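Local coordinates for pantothenate kinase (Coxiella burnetii, PDB 3TQC), which catalyses the ATP-dependent phosphorylation of pantothenate to 4'-phosphopantothenate, the first step of coenzyme A biosynthesis, at residues 305-308 and 312-315; 44-49 and 108-113; 64-69 and 227-232; 203-208 and 292-297. All coordinates share one frame; numbering follows the deposited sequence.

Contact 1: residues 305-308 and 312-315; sequences LEKA and SIQK. With ADP (adenosine-5'-diphosphate), chain D.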
# COMPACT_ATOMS: atom_id res chain seq x y z
N LEU B 305 -2.45 3.65 17.10
CA LEU B 305 -2.29 4.04 18.49
C LEU B 305 -3.59 4.67 18.88
O LEU B 305 -4.04 5.62 18.24
CB LEU B 305 -1.18 5.06 18.65
CG LEU B 305 0.22 4.66 18.25
CD1 LEU B 305 1.14 5.89 18.36
CD2 LEU B 305 0.70 3.55 19.14
N GLU B 306 -4.22 4.12 19.90
CA GLU B 306 -5.51 4.59 20.36
C GLU B 306 -5.31 5.33 21.69
O GLU B 306 -4.83 4.76 22.66
CB GLU B 306 -6.47 3.40 20.50
CG GLU B 306 -7.91 3.78 20.79
CD GLU B 306 -8.84 2.58 20.92
OE1 GLU B 306 -9.01 1.83 19.94
OE2 GLU B 306 -9.41 2.40 22.01
N LYS B 307 -5.67 6.60 21.70
CA LYS B 307 -5.46 7.47 22.85
C LYS B 307 -6.71 7.59 23.71
O LYS B 307 -7.81 7.67 23.20
CB LYS B 307 -5.03 8.87 22.37
CG LYS B 307 -3.60 8.90 21.87
CD LYS B 307 -3.28 10.17 21.11
CE LYS B 307 -2.97 11.33 22.00
NZ LYS B 307 -2.42 12.46 21.20
N ALA B 308 -6.52 7.59 25.03
CA ALA B 308 -7.56 8.02 25.97
C ALA B 308 -7.58 9.54 26.02
O ALA B 308 -6.69 10.19 25.48
CB ALA B 308 -7.31 7.44 27.34
N SER B 312 -2.92 9.47 26.89
CA SER B 312 -2.18 8.25 27.13
C SER B 312 -2.65 7.19 26.14
O SER B 312 -3.82 7.14 25.78
CB SER B 312 -2.33 7.79 28.60
OG SER B 312 -3.67 7.50 28.91
N ILE B 313 -1.71 6.39 25.64
CA ILE B 313 -2.05 5.32 24.73
C ILE B 313 -2.66 4.20 25.55
O ILE B 313 -2.07 3.75 26.52
CB ILE B 313 -0.82 4.80 23.97
CG1 ILE B 313 -0.23 5.91 23.10
CG2 ILE B 313 -1.21 3.61 23.07
CD1 ILE B 313 -1.24 6.57 22.21
N GLN B 314 -3.87 3.79 25.16
CA GLN B 314 -4.59 2.73 25.86
C GLN B 314 -4.69 1.46 25.03
O GLN B 314 -4.91 0.38 25.58
CB GLN B 314 -5.98 3.19 26.26
CG GLN B 314 -6.01 4.27 27.37
CD GLN B 314 -5.12 3.97 28.60
OE1 GLN B 314 -4.30 4.81 29.02
NE2 GLN B 314 -5.29 2.77 29.18
N LYS B 315 -4.51 1.57 23.72
CA LYS B 315 -4.54 0.40 22.87
C LYS B 315 -3.61 0.60 21.68
O LYS B 315 -3.57 1.70 21.10
CB LYS B 315 -5.98 0.17 22.41
CG LYS B 315 -6.34 -1.28 22.10
CD LYS B 315 -7.87 -1.49 22.06
CE LYS B 315 -8.65 -0.93 23.30
NZ LYS B 315 -10.09 -1.37 23.39
PB ADP D . -1.68 17.26 15.27
O1B ADP D . -0.24 17.38 14.88
O2B ADP D . -2.28 15.92 14.93
O3B ADP D . -2.55 18.42 14.84
PA ADP D . -0.57 17.91 17.79
O1A ADP D . 0.56 16.92 17.70
O2A ADP D . -0.35 19.37 17.51
O3A ADP D . -1.77 17.39 16.86
O5' ADP D . -1.20 17.81 19.24
C5' ADP D . -2.52 18.26 19.50
C4' ADP D . -2.61 18.80 20.92
O4' ADP D . -2.53 17.73 21.86
C3' ADP D . -1.45 19.73 21.25
O3' ADP D . -1.94 20.76 22.10
C2' ADP D . -0.44 18.86 21.96
O2' ADP D . 0.28 19.60 22.93
C1' ADP D . -1.31 17.81 22.60
N9 ADP D . -0.70 16.46 22.63
C8 ADP D . -0.41 15.72 21.55
N7 ADP D . 0.10 14.52 21.91
C5 ADP D . 0.13 14.50 23.25
C6 ADP D . 0.55 13.52 24.24
N6 ADP D . 1.06 12.33 23.82
N1 ADP D . 0.43 13.86 25.53
C2 ADP D . -0.07 15.06 25.93
N3 ADP D . -0.48 16.00 25.06
C4 ADP D . -0.40 15.77 23.72

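Contact 2: residues 44-49 and 108-113; sequences QGQIEI and TSRVLK. With ADP (adenosine-5'-diphosphate), chain D.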
# COMPACT_ATOMS: atom_id res chain seq x y z
N GLN B 44 13.68 17.47 24.56
CA GLN B 44 13.37 18.77 25.18
C GLN B 44 12.20 19.48 24.50
O GLN B 44 12.17 19.62 23.27
CB GLN B 44 14.58 19.71 25.12
CG GLN B 44 15.54 19.56 26.26
CD GLN B 44 16.77 20.42 26.07
OE1 GLN B 44 17.01 21.35 26.84
NE2 GLN B 44 17.54 20.12 25.04
N GLY B 45 11.24 19.93 25.32
CA GLY B 45 10.02 20.58 24.84
C GLY B 45 8.89 19.59 24.63
O GLY B 45 7.71 19.97 24.68
N GLN B 46 9.25 18.33 24.42
CA GLN B 46 8.30 17.27 24.13
C GLN B 46 8.04 16.42 25.38
O GLN B 46 6.91 16.02 25.63
CB GLN B 46 8.87 16.41 23.00
CG GLN B 46 7.93 16.24 21.84
CD GLN B 46 7.54 17.55 21.20
OE1 GLN B 46 8.37 18.43 20.97
NE2 GLN B 46 6.25 17.70 20.92
N ILE B 47 9.09 16.15 26.15
CA ILE B 47 8.97 15.48 27.45
C ILE B 47 7.96 16.17 28.37
O ILE B 47 7.18 15.50 29.03
CB ILE B 47 10.36 15.35 28.15
CG1 ILE B 47 10.93 13.96 27.90
CG2 ILE B 47 10.26 15.57 29.66
CD1 ILE B 47 12.35 13.79 28.41
N GLU B 48 7.96 17.50 28.39
CA GLU B 48 7.04 18.24 29.24
C GLU B 48 5.58 18.06 28.77
O GLU B 48 4.66 18.06 29.57
CB GLU B 48 7.44 19.72 29.28
CG GLU B 48 6.73 20.55 30.34
CD GLU B 48 6.81 19.95 31.75
OE1 GLU B 48 7.87 20.07 32.41
OE2 GLU B 48 5.78 19.39 32.19
N ILE B 49 5.39 17.89 27.47
CA ILE B 49 4.05 17.71 26.94
C ILE B 49 3.57 16.26 27.10
O ILE B 49 2.49 16.02 27.63
CB ILE B 49 3.99 18.16 25.46
CG1 ILE B 49 4.31 19.66 25.37
CG2 ILE B 49 2.63 17.85 24.84
CD1 ILE B 49 4.40 20.21 23.95
N THR B 108 3.68 13.15 18.02
CA THR B 108 4.15 11.77 17.89
C THR B 108 5.40 11.71 17.00
O THR B 108 6.38 11.03 17.32
CB THR B 108 3.04 10.84 17.33
OG1 THR B 108 1.88 10.97 18.13
CG2 THR B 108 3.45 9.38 17.36
N SER B 109 5.36 12.45 15.90
CA SER B 109 6.47 12.43 14.96
C SER B 109 7.74 13.02 15.57
O SER B 109 8.83 12.53 15.33
CB SER B 109 6.09 13.17 13.67
OG SER B 109 6.28 14.57 13.85
N ARG B 110 7.61 14.06 16.39
CA ARG B 110 8.79 14.64 17.02
C ARG B 110 9.37 13.70 18.07
O ARG B 110 10.59 13.61 18.23
CB ARG B 110 8.47 16.02 17.61
CG ARG B 110 8.20 17.06 16.51
CD ARG B 110 7.72 18.40 17.05
NE ARG B 110 6.79 19.05 16.10
CZ ARG B 110 6.38 20.32 16.17
NH1 ARG B 110 6.81 21.13 17.14
NH2 ARG B 110 5.54 20.78 15.26
N VAL B 111 8.51 12.98 18.78
CA VAL B 111 9.00 12.07 19.80
C VAL B 111 9.73 10.90 19.14
O VAL B 111 10.84 10.54 19.56
CB VAL B 111 7.88 11.54 20.67
CG1 VAL B 111 8.40 10.38 21.54
CG2 VAL B 111 7.32 12.67 21.50
N LEU B 112 9.10 10.34 18.10
CA LEU B 112 9.69 9.24 17.35
C LEU B 112 10.95 9.66 16.62
O LEU B 112 11.85 8.85 16.48
CB LEU B 112 8.68 8.62 16.38
CG LEU B 112 7.56 7.78 17.02
CD1 LEU B 112 6.75 7.07 15.93
CD2 LEU B 112 8.11 6.77 18.01
N LYS B 113 11.01 10.91 16.15
CA LYS B 113 12.21 11.40 15.46
C LYS B 113 13.38 11.38 16.43
O LYS B 113 14.44 10.87 16.09
CB LYS B 113 12.01 12.80 14.88
CG LYS B 113 13.32 13.52 14.43
CD LYS B 113 13.00 14.95 13.97
CE LYS B 113 14.22 15.73 13.42
NZ LYS B 113 15.43 15.56 14.28
PB ADP D . -1.68 17.26 15.27
O1B ADP D . -0.24 17.38 14.88
O2B ADP D . -2.28 15.92 14.93
O3B ADP D . -2.55 18.42 14.84
PA ADP D . -0.57 17.91 17.79
O1A ADP D . 0.56 16.92 17.70
O2A ADP D . -0.35 19.37 17.51
O3A ADP D . -1.77 17.39 16.86
O5' ADP D . -1.20 17.81 19.24
C5' ADP D . -2.52 18.26 19.50
C4' ADP D . -2.61 18.80 20.92
O4' ADP D . -2.53 17.73 21.86
C3' ADP D . -1.45 19.73 21.25
O3' ADP D . -1.94 20.76 22.10
C2' ADP D . -0.44 18.86 21.96
O2' ADP D . 0.28 19.60 22.93
C1' ADP D . -1.31 17.81 22.60
N9 ADP D . -0.70 16.46 22.63
C8 ADP D . -0.41 15.72 21.55
N7 ADP D . 0.10 14.52 21.91
C5 ADP D . 0.13 14.50 23.25
C6 ADP D . 0.55 13.52 24.24
N6 ADP D . 1.06 12.33 23.82
N1 ADP D . 0.43 13.86 25.53
C2 ADP D . -0.07 15.06 25.93
N3 ADP D . -0.48 16.00 25.06
C4 ADP D . -0.40 15.77 23.72

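Contact 3: residues 64-69 and 227-232; sequences RLLSFY and FDFSLF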
# COMPACT_ATOMS: atom_id res chain seq x y z
N ARG B 64 11.66 1.18 19.32
CA ARG B 64 12.40 -0.07 19.16
C ARG B 64 11.69 -1.01 18.19
O ARG B 64 12.35 -1.65 17.37
CB ARG B 64 12.62 -0.76 20.51
CG ARG B 64 13.39 -2.10 20.44
CD ARG B 64 14.84 -1.89 20.08
NE ARG B 64 15.56 -3.13 19.77
CZ ARG B 64 15.66 -3.69 18.57
NH1 ARG B 64 15.05 -3.19 17.51
NH2 ARG B 64 16.37 -4.79 18.44
N LEU B 65 10.37 -1.11 18.27
CA LEU B 65 9.61 -1.96 17.35
C LEU B 65 9.88 -1.48 15.94
O LEU B 65 10.27 -2.25 15.08
CB LEU B 65 8.11 -1.94 17.65
CG LEU B 65 7.20 -2.68 16.64
CD1 LEU B 65 7.38 -4.17 16.74
CD2 LEU B 65 5.75 -2.32 16.82
N LEU B 66 9.73 -0.19 15.72
CA LEU B 66 9.99 0.39 14.41
C LEU B 66 11.42 0.17 13.96
O LEU B 66 11.67 -0.04 12.78
CB LEU B 66 9.68 1.88 14.43
CG LEU B 66 8.21 2.19 14.66
CD1 LEU B 66 7.99 3.69 14.75
CD2 LEU B 66 7.44 1.57 13.50
N SER B 67 12.37 0.24 14.88
CA SER B 67 13.76 -0.01 14.53
C SER B 67 13.88 -1.39 13.88
O SER B 67 14.59 -1.53 12.92
CB SER B 67 14.69 0.11 15.75
OG SER B 67 16.05 0.03 15.36
N PHE B 68 13.15 -2.38 14.39
CA PHE B 68 13.20 -3.73 13.77
C PHE B 68 12.87 -3.65 12.29
O PHE B 68 13.54 -4.27 11.46
CB PHE B 68 12.24 -4.72 14.42
CG PHE B 68 12.72 -5.28 15.73
CD1 PHE B 68 13.71 -6.23 15.75
CD2 PHE B 68 12.15 -4.87 16.92
CE1 PHE B 68 14.15 -6.75 16.96
CE2 PHE B 68 12.58 -5.38 18.12
CZ PHE B 68 13.58 -6.32 18.14
N TYR B 69 11.83 -2.89 11.97
CA TYR B 69 11.39 -2.77 10.58
C TYR B 69 12.41 -2.06 9.73
O TYR B 69 12.70 -2.49 8.62
CB TYR B 69 10.04 -2.04 10.46
CG TYR B 69 8.86 -2.90 10.80
CD1 TYR B 69 8.02 -3.38 9.81
CD2 TYR B 69 8.59 -3.25 12.12
CE1 TYR B 69 6.92 -4.19 10.13
CE2 TYR B 69 7.50 -4.06 12.44
CZ TYR B 69 6.68 -4.53 11.44
OH TYR B 69 5.60 -5.34 11.75
N PHE B 227 5.72 5.05 1.11
CA PHE B 227 6.15 4.74 2.46
C PHE B 227 6.07 3.27 2.78
O PHE B 227 5.44 2.49 2.07
CB PHE B 227 5.47 5.65 3.52
CG PHE B 227 3.98 5.49 3.66
CD1 PHE B 227 3.40 4.26 3.95
CD2 PHE B 227 3.16 6.60 3.60
CE1 PHE B 227 2.00 4.14 4.16
CE2 PHE B 227 1.77 6.49 3.77
CZ PHE B 227 1.19 5.26 4.06
N ASP B 228 6.75 2.90 3.85
CA ASP B 228 6.96 1.51 4.21
C ASP B 228 6.09 1.03 5.36
O ASP B 228 5.80 -0.16 5.49
CB ASP B 228 8.43 1.37 4.58
CG ASP B 228 9.33 1.74 3.44
OD1 ASP B 228 9.53 0.86 2.59
OD2 ASP B 228 9.81 2.90 3.37
N PHE B 229 5.67 1.96 6.20
CA PHE B 229 4.97 1.65 7.43
C PHE B 229 4.15 2.86 7.78
O PHE B 229 4.59 3.99 7.56
CB PHE B 229 6.01 1.40 8.50
CG PHE B 229 5.46 0.80 9.76
CD1 PHE B 229 5.59 -0.56 10.00
CD2 PHE B 229 4.85 1.59 10.71
CE1 PHE B 229 5.08 -1.12 11.19
CE2 PHE B 229 4.34 1.05 11.88
CZ PHE B 229 4.46 -0.30 12.12
N SER B 230 2.98 2.66 8.34
CA SER B 230 2.17 3.80 8.77
C SER B 230 1.56 3.57 10.13
O SER B 230 1.16 2.45 10.45
CB SER B 230 1.07 4.09 7.77
OG SER B 230 0.31 2.93 7.56
N LEU B 231 1.50 4.65 10.90
CA LEU B 231 0.82 4.69 12.19
C LEU B 231 -0.39 5.55 11.99
O LEU B 231 -0.33 6.57 11.31
CB LEU B 231 1.68 5.39 13.25
CG LEU B 231 2.92 4.75 13.86
CD1 LEU B 231 4.08 4.74 12.88
CD2 LEU B 231 3.29 5.54 15.11
N PHE B 232 -1.50 5.17 12.60
CA PHE B 232 -2.66 6.04 12.65
C PHE B 232 -2.89 6.35 14.13
O PHE B 232 -2.97 5.43 14.93
CB PHE B 232 -3.87 5.39 12.01
CG PHE B 232 -5.08 6.29 11.92
CD1 PHE B 232 -5.42 6.91 10.73
CD2 PHE B 232 -5.90 6.49 13.02
CE1 PHE B 232 -6.54 7.71 10.64
CE2 PHE B 232 -7.01 7.28 12.94
CZ PHE B 232 -7.33 7.91 11.74

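Contact 4: residues 203-208 and 292-297; sequences EGLNIL and ENILPY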
# COMPACT_ATOMS: atom_id res chain seq x y z
N GLU B 203 4.23 12.92 8.30
CA GLU B 203 2.98 13.16 9.03
C GLU B 203 2.06 14.06 8.24
O GLU B 203 2.50 15.00 7.57
CB GLU B 203 3.22 13.76 10.42
CG GLU B 203 4.13 14.95 10.41
CD GLU B 203 3.69 16.06 11.35
OE1 GLU B 203 2.54 16.54 11.24
OE2 GLU B 203 4.54 16.50 12.16
N GLY B 204 0.77 13.74 8.30
CA GLY B 204 -0.27 14.63 7.80
C GLY B 204 -1.62 13.95 7.77
O GLY B 204 -1.71 12.72 7.78
N LEU B 205 -2.66 14.76 7.67
CA LEU B 205 -4.04 14.29 7.57
C LEU B 205 -4.27 13.23 6.48
O LEU B 205 -5.04 12.29 6.67
CB LEU B 205 -4.97 15.49 7.25
CG LEU B 205 -4.89 16.74 8.12
CD1 LEU B 205 -5.91 17.79 7.69
CD2 LEU B 205 -5.11 16.37 9.59
N ASN B 206 -3.59 13.39 5.35
CA ASN B 206 -4.04 12.82 4.08
C ASN B 206 -3.21 11.67 3.55
O ASN B 206 -3.37 11.29 2.40
CB ASN B 206 -4.06 13.91 3.02
CG ASN B 206 -2.69 14.60 2.85
OD1 ASN B 206 -1.88 14.61 3.77
ND2 ASN B 206 -2.46 15.19 1.68
N ILE B 207 -2.31 11.13 4.36
CA ILE B 207 -1.29 10.23 3.82
C ILE B 207 -1.80 8.85 3.45
O ILE B 207 -1.12 8.11 2.75
CB ILE B 207 -0.10 10.06 4.76
CG1 ILE B 207 -0.55 9.54 6.12
CG2 ILE B 207 0.65 11.36 4.85
CD1 ILE B 207 0.57 8.86 6.90
N LEU B 208 -2.99 8.50 3.95
CA LEU B 208 -3.60 7.21 3.69
C LEU B 208 -4.67 7.28 2.59
O LEU B 208 -5.28 6.27 2.24
CB LEU B 208 -4.21 6.67 4.98
CG LEU B 208 -3.20 6.53 6.11
CD1 LEU B 208 -3.79 5.90 7.34
CD2 LEU B 208 -2.00 5.74 5.62
N GLU B 292 -14.93 12.18 6.73
CA GLU B 292 -15.02 11.97 5.28
C GLU B 292 -13.72 11.50 4.63
O GLU B 292 -13.74 10.75 3.66
CB GLU B 292 -15.51 13.23 4.57
CG GLU B 292 -16.92 13.65 4.91
CD GLU B 292 -17.46 14.76 4.01
OE1 GLU B 292 -16.67 15.50 3.37
OE2 GLU B 292 -18.68 14.90 3.93
N ASN B 293 -12.58 11.96 5.14
CA ASN B 293 -11.31 11.76 4.44
C ASN B 293 -10.17 11.11 5.22
O ASN B 293 -9.19 10.68 4.63
CB ASN B 293 -10.81 13.11 3.92
CG ASN B 293 -11.88 13.85 3.17
OD1 ASN B 293 -12.26 14.95 3.55
ND2 ASN B 293 -12.38 13.25 2.10
N ILE B 294 -10.29 11.04 6.54
CA ILE B 294 -9.19 10.56 7.36
C ILE B 294 -9.56 9.20 7.93
O ILE B 294 -8.95 8.20 7.59
CB ILE B 294 -8.86 11.55 8.49
CG1 ILE B 294 -8.64 12.95 7.89
CG2 ILE B 294 -7.64 11.06 9.30
CD1 ILE B 294 -8.25 14.03 8.90
N LEU B 295 -10.61 9.17 8.74
CA LEU B 295 -11.05 7.97 9.45
C LEU B 295 -11.41 6.79 8.54
O LEU B 295 -11.16 5.64 8.89
CB LEU B 295 -12.26 8.31 10.34
CG LEU B 295 -12.61 7.36 11.47
CD1 LEU B 295 -11.43 7.21 12.44
CD2 LEU B 295 -13.87 7.84 12.21
N PRO B 296 -12.01 7.06 7.37
CA PRO B 296 -12.28 5.96 6.45
C PRO B 296 -11.05 5.16 6.04
O PRO B 296 -11.19 4.02 5.63
CB PRO B 296 -12.88 6.67 5.24
CG PRO B 296 -13.56 7.84 5.83
CD PRO B 296 -12.66 8.30 6.91
N TYR B 297 -9.87 5.76 6.12
CA TYR B 297 -8.65 5.08 5.70
C TYR B 297 -7.85 4.58 6.90
O TYR B 297 -6.76 4.05 6.72
CB TYR B 297 -7.82 6.00 4.79
CG TYR B 297 -8.57 6.34 3.54
CD1 TYR B 297 -8.64 5.44 2.49
CD2 TYR B 297 -9.26 7.55 3.42
CE1 TYR B 297 -9.36 5.73 1.33
CE2 TYR B 297 -9.98 7.86 2.26
CZ TYR B 297 -10.03 6.94 1.22
OH TYR B 297 -10.74 7.23 0.07

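Contact 1: residues 305-308 and 312-315
Glu306 pairs with Lys315, and Lys307 with Ile313, across two antiparallel strands whose register slips by one residue between the pairs, so that Gln314 and Lys315 both face Glu306 in a classic beta bulge. The Glu306 O takes the Gln314 N-H at 2.8 Å and a weak second bond from Lys315 N, while Glu306 N reaches Lys315 O at 2.8 Å; beyond the bulge Ala308 N closes the ladder on Ser312 O. Glu306 and Lys315 lie alongside each other, both with CG anti to the backbone N (chi1 -172° and -152°). Their charged ends stop short of a salt bridge, OE2 of Glu306 being 4.1 Å from NZ of Lys315. On the other face, Ile313 CD1 presses against CG of Lys307 at 3.3 Å, a close-pressed carbon pair. The Lys307 chain then bends at chi3 (81°), and its NZ ends 3.3 Å from N7 of ADP, over a face of the purine rather than in its plane. Hydrogen bonds to Val103 O and His311 ND1, together with a cation-pi contact to Trp243, fix that ammonium group. The hairpin thus forms part of the nucleotide pocket. Leu305 and Lys307 bond by their backbones to strand 229-234, while Leu305 and Ile313 pack on helix 52-84 through Leu62, Ile58 and Tyr59.

Contact 2: residues 44-49 and 108-113
The Gln46 amide lays one face over the aliphatic part of Arg110: CB of Arg110 sits 4.0 Å from CD of Gln46, almost straight below it, and CD of Arg110 lies under the same face, 4.0 Å from OE1. The two side chains run at about a right angle, and the guanidinium plane is turned 58° from the amide; the amide meets the methylenes CB and CD, not the guanidinium. Helix 105-116, which carries Arg110, is the helix that follows the P-loop (Walker A) of this P-loop kinase. One turn back on it, Ser106 touches Arg110, and backbone amides of the loop bind the ADP phosphates. Gln46 reaches the helix with chi1 at -127°, well off a staggered value, and a bend at chi2. Near the root of its chain, CG meets the CG2 branch of Val111 at 3.6 Å, while Tyr59 of helix 52-84 also packs on Val111. The polypeptide next enters helix 47-50, whose Ile49 belongs to the ADP pocket. This modest patch of van der Waals packing joins the segment on the adenine side to the helix that follows the P-loop. Over the adenine, CG2 of Ile49 stands 3.6 Å above N3, nearly on the ring normal, and Ile49 O comes to 3.2 Å from C2, above the same face but tilted off the normal.

Contact 3: residues 64-69 and 227-232
Phe229 sends its ring toward the helix because its CG is anti to the backbone N (chi1 -168°); Leu66 and Tyr69, each with CG anti to its own carbonyl carbon, meet it from the helical side. The two partners use the phenylalanine ring differently. Leu66 lays its CD2 methyl over one face as a CH-pi contact, 3.8 Å from the centroid of the Phe229 ring and 21° off the normal. Its closest ring atom is CE2 of Phe229, at 3.5 Å, so the methyl is displaced toward the rim. Tyr69 instead offers a face of its own: the CD1-CE1 edge of Phe229 points into it in a T-shaped (edge-to-face) pair, centroids 4.8 Å apart and planes at 71°. Within that pair Phe229 CE1 stands over the centre of the tyrosine ring, 3.7 Å from Tyr69 CE1. The contact lies in the core of an alpha/beta P-loop kinase, where helix 52-84 packs on the central sheet and strand 229-234 lies in the middle of that sheet, between strands 93-99 and 303-307. Farther along the strand, CD1 of Leu231 makes a looser approach of 4.5 Å to the CD1 branch of Leu66. Leu303 and Leu318, from two other strands of the sheet, also pack on Phe229. The helix serves the dimer as well: Phe68 meets the ring of Phe83 of the second subunit, and Tyr69 packs on Leu76 of that second subunit.

Contact 4: residues 203-208 and 292-297
Leu205 and Ile294 cross obliquely: the CD1 methyl of the isoleucine meets the leucine side chain, 4.0 Å from both CB and CD2 of Leu205, while CG1 and CG2 of Ile294 rest against the Leu205 carbonyl oxygen. A chi1 of -53° sets CG1 of Ile294 anti to its carbonyl carbon, and its extended chi2 carries CD1 across to the leucine. Nearer the backbone, Leu208 and Tyr297 come together root to root, CB against CB at 3.7 Å, after which the tyrosine ring turns off from the leucine. The carbonyl oxygen of Leu208 lies oblique to that ring, 3.5 Å from CD1 of Tyr297, and is hydrogen-bonded to Arg300 NH1. The CD1 branch of Leu208, extended from CA, lies 3.6 Å from O of Tyr297. Both leucines belong to the loop after strand 199-203, Leu205 within a type I turn from Gly204 to Ile207 and Leu208 just after it; they engage Ile294 of helix 271-294 and Tyr297 in the following 3-10 turn. Leu205 also touches Val101 of the P-loop. Leu208 and Ile294 both pack on Phe232 of strand 229-234, and on helix 271-294 Glu292 O is hydrogen-bonded to Arg213 of the second subunit.

In the fold
From the N terminus, contact 2 opens at 44-49, and contact 3 opens on helix 52-84 before contact 2 closes on helix 105-116, so the two cross. Contact 4 opens at 203-208, contact 3 closes on strand 229-234, and contact 4 closes at 292-297: a second crossing. Contact 1 follows in series as a short hairpin. The crossing pairs touch directly, Leu112 packing on Leu66 and Leu231 and Phe227 on Ile207 and Leu208; contacts 2 and 4, though in series, are joined by a hydrogen bond between Ser109 and Glu203. Contact 1 reaches contact 3 through neighbouring strands of the central sheet. Contacts 1 and 2 both touch ADP, contacts 3 and 4 the second subunit.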